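Local coordinates for mannan endo-1,4-beta-mannosidase (Mytilus edulis, PDB 2C0H), which hydrolyses internal beta-1,4-mannosidic linkages in the backbones of mannans, galactomannans and glucomannans, at residues F20-N25 and Q338-R343; S49-M54 and N60-W65; P74-D77 and Y81-G84. The protein carries 3 engineered substitutions. One frame throughout, in Å; residues are numbered along the deposited sequence.

Contact 1: residues F20-N25 and Q338-R343; sequences FLSGAN and QHLKSR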
loop_
_atom_site.group_PDB
_atom_site.type_symbol
_atom_site.label_atom_id
_atom_site.label_comp_id
_atom_site.label_asym_id
_atom_site.label_seq_id
_atom_site.Cartn_x
_atom_site.Cartn_y
_atom_site.Cartn_z
ATOM N N PHE A 20 16.011 3.131 2.333
ATOM C CA PHE A 20 15.280 1.913 2.052
ATOM C C PHE A 20 14.249 1.746 3.153
ATOM O O PHE A 20 14.606 1.892 4.336
ATOM C CB PHE A 20 16.255 0.729 2.101
ATOM C CG PHE A 20 15.626 -0.607 1.800
ATOM C CD1 PHE A 20 15.494 -1.086 0.491
ATOM C CD2 PHE A 20 15.206 -1.416 2.847
ATOM C CE1 PHE A 20 14.937 -2.343 0.224
ATOM C CE2 PHE A 20 14.636 -2.676 2.586
ATOM C CZ PHE A 20 14.499 -3.134 1.288
ATOM N N LEU A 21 12.994 1.460 2.780
ATOM C CA LEU A 21 11.916 1.229 3.747
ATOM C C LEU A 21 11.899 -0.219 4.219
ATOM O O LEU A 21 11.681 -1.107 3.447
ATOM C CB LEU A 21 10.565 1.592 3.143
ATOM C CG LEU A 21 10.404 3.065 2.760
ATOM C CD1 LEU A 21 9.091 3.287 2.012
ATOM C CD2 LEU A 21 10.489 3.955 3.974
ATOM N N SER A 22 12.122 -0.427 5.508
ATOM C CA SER A 22 12.178 -1.775 6.075
ATOM C C SER A 22 11.184 -1.865 7.219
ATOM O O SER A 22 11.237 -1.062 8.144
ATOM C CB SER A 22 13.567 -1.990 6.641
ATOM O OG SER A 22 13.661 -3.264 7.267
ATOM N N GLY A 23 10.308 -2.851 7.210
ATOM C CA GLY A 23 9.358 -2.955 8.307
ATOM C C GLY A 23 8.324 -4.017 8.111
ATOM O O GLY A 23 8.613 -5.071 7.563
ATOM N N ALA A 24 7.104 -3.708 8.544
ATOM C CA ALA A 24 6.056 -4.691 8.590
ATOM C C ALA A 24 4.687 -4.099 8.400
ATOM O O ALA A 24 4.465 -2.915 8.655
ATOM C CB ALA A 24 6.107 -5.419 9.910
ATOM N N ASN A 25 3.776 -4.951 7.974
ATOM C CA ASN A 25 2.350 -4.679 8.026
ATOM C C ASN A 25 1.860 -4.913 9.439
ATOM O O ASN A 25 2.184 -5.930 10.029
ATOM C CB ASN A 25 1.598 -5.645 7.094
ATOM C CG ASN A 25 1.785 -5.341 5.641
ATOM O OD1 ASN A 25 0.945 -4.665 5.047
ATOM N ND2 ASN A 25 2.848 -5.880 5.036
ATOM N N GLN A 338 16.211 -6.835 11.467
ATOM C CA GLN A 338 17.458 -6.634 12.183
ATOM C C GLN A 338 18.685 -6.815 11.290
ATOM O O GLN A 338 19.734 -6.178 11.529
ATOM C CB GLN A 338 17.473 -7.625 13.341
ATOM C CG GLN A 338 18.532 -7.416 14.367
ATOM C CD GLN A 338 18.400 -8.448 15.465
ATOM O OE1 GLN A 338 18.355 -8.112 16.650
ATOM N NE2 GLN A 338 18.295 -9.713 15.071
ATOM N N HIS A 339 18.558 -7.673 10.276
ATOM C CA HIS A 339 19.647 -7.943 9.327
ATOM C C HIS A 339 20.066 -6.683 8.587
ATOM O O HIS A 339 21.231 -6.509 8.261
ATOM C CB HIS A 339 19.273 -9.040 8.313
ATOM C CG HIS A 339 20.418 -9.460 7.452
ATOM N ND1 HIS A 339 21.542 -10.070 7.965
ATOM C CD2 HIS A 339 20.637 -9.322 6.122
ATOM C CE1 HIS A 339 22.398 -10.304 6.987
ATOM N NE2 HIS A 339 21.874 -9.863 5.858
ATOM N N LEU A 340 19.128 -5.778 8.345
ATOM C CA LEU A 340 19.458 -4.541 7.637
ATOM C C LEU A 340 19.783 -3.345 8.538
ATOM O O LEU A 340 20.143 -2.276 8.023
ATOM C CB LEU A 340 18.291 -4.150 6.714
ATOM C CG LEU A 340 17.872 -5.148 5.637
ATOM C CD1 LEU A 340 16.805 -4.496 4.753
ATOM C CD2 LEU A 340 19.034 -5.624 4.791
ATOM N N LYS A 341 19.671 -3.507 9.858
ATOM C CA LYS A 341 19.690 -2.368 10.789
ATOM C C LYS A 341 20.838 -1.379 10.533
ATOM O O LYS A 341 20.600 -0.170 10.432
ATOM C CB LYS A 341 19.703 -2.843 12.255
ATOM C CG LYS A 341 19.672 -1.702 13.252
ATOM C CD LYS A 341 19.953 -2.170 14.674
ATOM C CE LYS A 341 18.786 -2.827 15.318
ATOM N NZ LYS A 341 19.067 -3.033 16.771
ATOM N N SER A 342 22.066 -1.878 10.409
ATOM C CA SER A 342 23.230 -0.984 10.270
ATOM C C SER A 342 23.662 -0.695 8.828
ATOM O O SER A 342 24.726 -0.106 8.607
ATOM C CB SER A 342 24.411 -1.562 11.058
ATOM O OG SER A 342 24.147 -1.482 12.452
ATOM N N ARG A 343 22.848 -1.077 7.848
ATOM C CA ARG A 343 23.299 -1.111 6.455
ATOM C C ARG A 343 23.158 0.241 5.770
ATOM O O ARG A 343 22.193 0.967 6.001
ATOM C CB ARG A 343 22.552 -2.196 5.661
ATOM C CG ARG A 343 22.808 -3.638 6.130
ATOM C CD ARG A 343 24.151 -4.169 5.693
ATOM N NE ARG A 343 24.187 -4.442 4.258
ATOM C CZ ARG A 343 23.845 -5.591 3.664
ATOM N NH1 ARG A 343 23.462 -6.654 4.363
ATOM N NH2 ARG A 343 23.920 -5.694 2.349
#

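Contact 2: residues S49-M54 and N60-W65; sequences STLSDM and NSVRVW. Unlike the reference sequence in segment 49-54: Met-54 (reference Ile).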
loop_
_atom_site.group_PDB
_atom_site.type_symbol
_atom_site.label_atom_id
_atom_site.label_comp_id
_atom_site.label_asym_id
_atom_site.label_seq_id
_atom_site.Cartn_x
_atom_site.Cartn_y
_atom_site.Cartn_z
ATOM N N SER A 49 3.436 -1.065 21.495
ATOM C CA SER A 49 4.407 -2.139 21.711
ATOM C C SER A 49 5.023 -2.581 20.379
ATOM O O SER A 49 6.199 -2.940 20.328
ATOM C CB SER A 49 3.791 -3.317 22.465
ATOM O OG SER A 49 2.792 -3.960 21.728
ATOM N N THR A 50 4.231 -2.558 19.302
ATOM C CA THR A 50 4.732 -2.912 17.967
ATOM C C THR A 50 5.805 -1.909 17.532
ATOM O O THR A 50 6.843 -2.306 16.996
ATOM C CB THR A 50 3.588 -2.981 16.916
ATOM O OG1 THR A 50 2.674 -4.032 17.259
ATOM C CG2 THR A 50 4.119 -3.241 15.535
ATOM N N LEU A 51 5.540 -0.625 17.743
ATOM C CA LEU A 51 6.521 0.422 17.436
ATOM C C LEU A 51 7.824 0.253 18.224
ATOM O O LEU A 51 8.903 0.433 17.671
ATOM C CB LEU A 51 5.951 1.807 17.718
ATOM C CG LEU A 51 4.790 2.294 16.860
ATOM C CD1 LEU A 51 4.255 3.585 17.467
ATOM C CD2 LEU A 51 5.215 2.498 15.408
ATOM N N SER A 52 7.707 -0.072 19.509
ATOM C CA SER A 52 8.875 -0.264 20.373
ATOM C C SER A 52 9.729 -1.424 19.872
ATOM O O SER A 52 10.960 -1.283 19.746
ATOM C CB SER A 52 8.445 -0.527 21.819
ATOM O OG SER A 52 9.583 -0.725 22.650
ATOM N N ASP A 53 9.078 -2.560 19.610
ATOM C CA ASP A 53 9.731 -3.765 19.063
ATOM C C ASP A 53 10.488 -3.430 17.781
ATOM O O ASP A 53 11.645 -3.811 17.599
ATOM C CB ASP A 53 8.707 -4.861 18.730
ATOM C CG ASP A 53 8.122 -5.557 19.955
ATOM O OD1 ASP A 53 8.547 -5.271 21.094
ATOM O OD2 ASP A 53 7.208 -6.407 19.756
ATOM N N MET A 54 9.821 -2.722 16.879
ATOM C CA MET A 54 10.409 -2.417 15.588
ATOM C C MET A 54 11.597 -1.486 15.689
ATOM O O MET A 54 12.621 -1.754 15.070
ATOM C CB MET A 54 9.363 -1.870 14.629
ATOM C CG MET A 54 8.422 -2.950 14.167
ATOM S SD MET A 54 7.188 -2.318 13.045
ATOM C CE MET A 54 8.257 -1.500 11.848
ATOM N N ASN A 60 11.821 0.789 10.212
ATOM C CA ASN A 60 11.578 2.223 10.064
ATOM C C ASN A 60 10.207 2.557 9.501
ATOM O O ASN A 60 9.919 3.738 9.273
ATOM C CB ASN A 60 12.667 2.877 9.196
ATOM C CG ASN A 60 12.750 2.311 7.778
ATOM O OD1 ASN A 60 11.755 1.879 7.185
ATOM N ND2 ASN A 60 13.956 2.342 7.207
ATOM N N SER A 61 9.358 1.562 9.274
ATOM C CA SER A 61 8.039 1.832 8.693
ATOM C C SER A 61 7.018 0.749 8.971
ATOM O O SER A 61 7.361 -0.430 9.092
ATOM C CB SER A 61 8.141 2.085 7.186
ATOM O OG SER A 61 8.969 1.150 6.538
ATOM N N VAL A 62 5.756 1.167 9.041
ATOM C CA VAL A 62 4.621 0.282 9.313
ATOM C C VAL A 62 3.512 0.616 8.315
ATOM O O VAL A 62 3.239 1.805 8.094
ATOM C CB VAL A 62 4.074 0.445 10.757
ATOM C CG1 VAL A 62 2.888 -0.461 11.005
ATOM C CG2 VAL A 62 5.137 0.163 11.778
ATOM N N ARG A 63 2.893 -0.415 7.739
ATOM C CA ARG A 63 1.680 -0.287 6.916
ATOM C C ARG A 63 0.470 -0.675 7.776
ATOM O O ARG A 63 0.432 -1.756 8.389
ATOM C CB ARG A 63 1.793 -1.162 5.658
ATOM C CG ARG A 63 0.582 -1.226 4.720
ATOM C CD ARG A 63 0.973 -1.964 3.413
ATOM N NE ARG A 63 -0.085 -2.078 2.390
ATOM C CZ ARG A 63 -0.727 -3.184 2.025
ATOM N NH1 ARG A 63 -0.481 -4.360 2.591
ATOM N NH2 ARG A 63 -1.640 -3.127 1.066
ATOM N N VAL A 64 -0.529 0.198 7.803
ATOM C CA VAL A 64 -1.739 -0.032 8.589
ATOM C C VAL A 64 -2.984 0.223 7.746
ATOM O O VAL A 64 -2.994 1.142 6.944
ATOM C CB VAL A 64 -1.751 0.842 9.854
ATOM C CG1 VAL A 64 -1.881 2.306 9.530
ATOM C CG2 VAL A 64 -2.849 0.427 10.806
ATOM N N TRP A 65 -4.009 -0.606 7.904
ATOM C CA TRP A 65 -5.252 -0.488 7.121
ATOM C C TRP A 65 -6.282 0.376 7.857
ATOM O O TRP A 65 -6.484 0.238 9.071
ATOM C CB TRP A 65 -5.830 -1.874 6.814
ATOM C CG TRP A 65 -4.995 -2.765 5.892
ATOM C CD1 TRP A 65 -3.708 -2.547 5.451
ATOM C CD2 TRP A 65 -5.394 -4.012 5.346
ATOM N NE1 TRP A 65 -3.304 -3.586 4.653
ATOM C CE2 TRP A 65 -4.313 -4.511 4.587
ATOM C CE3 TRP A 65 -6.566 -4.775 5.436
ATOM C CZ2 TRP A 65 -4.387 -5.734 3.897
ATOM C CZ3 TRP A 65 -6.635 -5.983 4.754
ATOM C CH2 TRP A 65 -5.553 -6.448 4.000
#

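Contact 3: residues P74-D77 and Y81-G84; sequences PEFD and YVTG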
loop_
_atom_site.group_PDB
_atom_site.type_symbol
_atom_site.label_atom_id
_atom_site.label_comp_id
_atom_site.label_asym_id
_atom_site.label_seq_id
_atom_site.Cartn_x
_atom_site.Cartn_y
_atom_site.Cartn_z
ATOM N N PRO A 74 -15.346 5.900 6.407
ATOM C CA PRO A 74 -15.911 7.183 6.789
ATOM C C PRO A 74 -17.407 7.058 7.066
ATOM O O PRO A 74 -17.915 5.944 7.151
ATOM C CB PRO A 74 -15.643 8.032 5.543
ATOM C CG PRO A 74 -15.733 7.106 4.441
ATOM C CD PRO A 74 -15.117 5.822 4.954
ATOM N N GLU A 75 -18.115 8.187 7.186
ATOM C CA GLU A 75 -19.562 8.168 7.394
ATOM C C GLU A 75 -20.328 8.163 6.061
ATOM O O GLU A 75 -20.068 9.008 5.204
ATOM C CB GLU A 75 -19.984 9.381 8.230
ATOM C CG GLU A 75 -19.286 9.492 9.587
ATOM C CD GLU A 75 -19.379 8.212 10.425
ATOM O OE1 GLU A 75 -20.497 7.891 10.890
ATOM O OE2 GLU A 75 -18.337 7.530 10.637
ATOM N N PHE A 76 -21.250 7.216 5.899
ATOM C CA PHE A 76 -22.068 7.054 4.675
ATOM C C PHE A 76 -23.534 7.410 4.918
ATOM O O PHE A 76 -24.084 7.110 5.991
ATOM C CB PHE A 76 -22.023 5.605 4.174
ATOM C CG PHE A 76 -20.698 5.181 3.620
ATOM C CD1 PHE A 76 -20.454 5.221 2.251
ATOM C CD2 PHE A 76 -19.695 4.726 4.461
ATOM C CE1 PHE A 76 -19.237 4.820 1.728
ATOM C CE2 PHE A 76 -18.475 4.327 3.937
ATOM C CZ PHE A 76 -18.250 4.379 2.584
ATOM N N ASP A 77 -24.179 7.998 3.911
ATOM C CA ASP A 77 -25.629 8.163 3.963
ATOM C C ASP A 77 -26.342 6.898 3.483
ATOM O O ASP A 77 -25.714 5.925 3.063
ATOM C CB ASP A 77 -26.088 9.454 3.248
ATOM C CG ASP A 77 -26.115 9.361 1.725
ATOM O OD1 ASP A 77 -25.999 8.279 1.106
ATOM O OD2 ASP A 77 -26.316 10.455 1.110
ATOM N N TYR A 81 -23.541 7.552 -0.470
ATOM C CA TYR A 81 -22.662 8.717 -0.550
ATOM C C TYR A 81 -21.947 8.955 0.793
ATOM O O TYR A 81 -22.475 8.635 1.849
ATOM C CB TYR A 81 -23.475 9.942 -0.955
ATOM C CG TYR A 81 -23.927 9.967 -2.403
ATOM C CD1 TYR A 81 -23.279 10.772 -3.334
ATOM C CD2 TYR A 81 -25.009 9.217 -2.847
ATOM C CE1 TYR A 81 -23.672 10.814 -4.648
ATOM C CE2 TYR A 81 -25.410 9.266 -4.172
ATOM C CZ TYR A 81 -24.749 10.078 -5.061
ATOM O OH TYR A 81 -25.115 10.135 -6.382
ATOM N N VAL A 82 -20.757 9.549 0.768
ATOM C CA VAL A 82 -19.998 9.840 1.979
ATOM C C VAL A 82 -20.342 11.262 2.437
ATOM O O VAL A 82 -20.293 12.192 1.622
ATOM C CB VAL A 82 -18.467 9.678 1.722
ATOM C CG1 VAL A 82 -17.654 10.186 2.888
ATOM C CG2 VAL A 82 -18.148 8.217 1.401
ATOM N N THR A 83 -20.707 11.410 3.704
ATOM C CA THR A 83 -21.108 12.707 4.269
ATOM C C THR A 83 -20.037 13.432 5.095
ATOM O O THR A 83 -20.104 14.650 5.293
ATOM C CB THR A 83 -22.378 12.554 5.124
ATOM O OG1 THR A 83 -22.128 11.627 6.188
ATOM C CG2 THR A 83 -23.538 12.053 4.276
ATOM N N GLY A 84 -19.050 12.700 5.594
ATOM C CA GLY A 84 -18.016 13.291 6.408
ATOM C C GLY A 84 -17.261 12.220 7.146
ATOM O O GLY A 84 -17.308 11.052 6.764
#

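Contact 1: residues F20-N25 and Q338-R343
The Phe-20 ring is approached obliquely by Leu-340, whose methyl CD1 sits 3.6 Å from Phe-20 CE2 and 4.0 Å from Phe-20 CD2, so a single branch of the leucine meets the ring at its CE2-CD2 side. A second flat group, the Arg-343 guanidinium, has His-339 NE2 at its edge and in its plane; salt bridges to Asp-345 and Glu-310 help fix its orientation. The phenylalanine reaches across because its CG stands anti to the backbone N (chi1 -179°), which swings the ring toward Leu-340, and the two side chains cross at about a right angle. Leu-340 CD1 also passes 4.2 Å from Ser-22 OG, a looser van der Waals approach. The evidence is that of slight apolar packing: the segments bury 89 Å² in all, and the three touching residues are buried. Helix 305-314 also packs here: Phe-309 touches both Ser-22 and Leu-340, and Tyr-313 packs edge-to-face with Phe-20. Leu-340 opens a type I turn that runs to Arg-343, with Arg-343 N bonded to Leu-340 O at 3.0 Å. Packing of a barrel strand against the outer layer belongs to the TIM barrel of glycosyl hydrolase family 5, here between its first strand and the C-terminal region around helix 330-339.

Contact 2: residues S49-M54 and N60-W65
Met-54 lays its thioether against Val-62, with Met-54 SD 3.5 Å from Val-62 CG2 and Met-54 CE equally close to that methyl. The bend at the last torsion (chi3 53°) turns CE back toward the strand, where it meets the backbone oxygen Ser-61 O at 3.1 Å, a tight approach for a carbon and an oxygen. The reference sequence has isoleucine at this position. Val-62 presents only CG2 to the helix; Leu-51 reaches the same methyl more loosely, with Leu-51 CD2 4.3 Å from Val-62 CG2. Tyr-96 of helix 89-102 touches both Leu-51 and Val-62. Helix 49-54 and strand 61-65 run roughly antiparallel, at 149° with axes 10.1 Å apart, as expected for the second half of a beta-alpha-beta crossover: helix 40-56 returns along the outside of the barrel and strand 61-68 begins the next step beside strand 17-25. On the strand, Ser-61 points away from the helix, and Ser-61 OG donates to Asn-60 OD1 at 3.0 Å. Trp-65 NE1 lies 3.5 Å above one face of the Arg-63 guanidinium, displaced from the centre of the group. That arginine forms salt bridges with Asp-159 and Glu-294, the probable nucleophile, and Trp-65 probably binds substrate, as in relatives.

Contact 3: residues P74-D77 and Y81-G84
Asp-77 OD1 is gripped by two backbone N-H groups: Tyr-81 N at 3.0 Å across the contact and Asn-79 N within the intervening loop, the latter bond defining an Asx turn. Tyr-81 N comes from above the carboxylate plane, 54° out of it. Holding CG between the backbone N and the carbonyl carbon (chi1 78°) folds the carboxylate back over the turn, alongside the Tyr-81 side chain. The same pair is joined again by Asp-77 N to Tyr-81 O, short at 2.7 Å and almost straight. With an alanine in place of Asp-77, the N-H groups of Tyr-81 and Asn-79 would probably lose their shared acceptor and the turn would be freer to shift. Further along, Glu-75 O accepts from Thr-83 N at 2.9 Å, whereas Glu-75 N donates to Gly-84 O at 3.0 Å. Two residues thus face one, and Thr-83 has a nearly helical backbone (psi -21°), which is consistent with a beta bulge. Phe-76 and Val-82, a non-hydrogen-bonded pair, share a face: Val-82 CG2 lies 4.1 Å from the Phe-76 ring centroid, an off-centre CH-pi contact. The other methyl, Val-82 CG1, meets Pro-74 CG at 3.9 Å. Helix 131-149 touches Pro-74 through Tyr-137, and its Ser-136 OG bonds Val-82 N. The arrangement is that of a short, irregular antiparallel beta hairpin following barrel strand 61-68.

In the fold
From the N terminus, the chain first enters contact 1 at residues 20-25, the first barrel strand, but that contact closes only at 338-343, after 312 intervening residues. Both other contacts fall within this span. Contact 2 closes a short connection, bringing helix 40-56 onto strand 61-68, and is finished before contact 3 closes its hairpin; these two are therefore in series, and none cross. Contacts 1 and 2 touch through the neighbouring parallel strands 17-25 and 61-68, where Ser-22 O lies 2.8 Å from Asn-60 N, a probable hydrogen bond. Contact 3 stands apart, its centre about 29 Å from that of contact 2 and about 38 Å from that of contact 1.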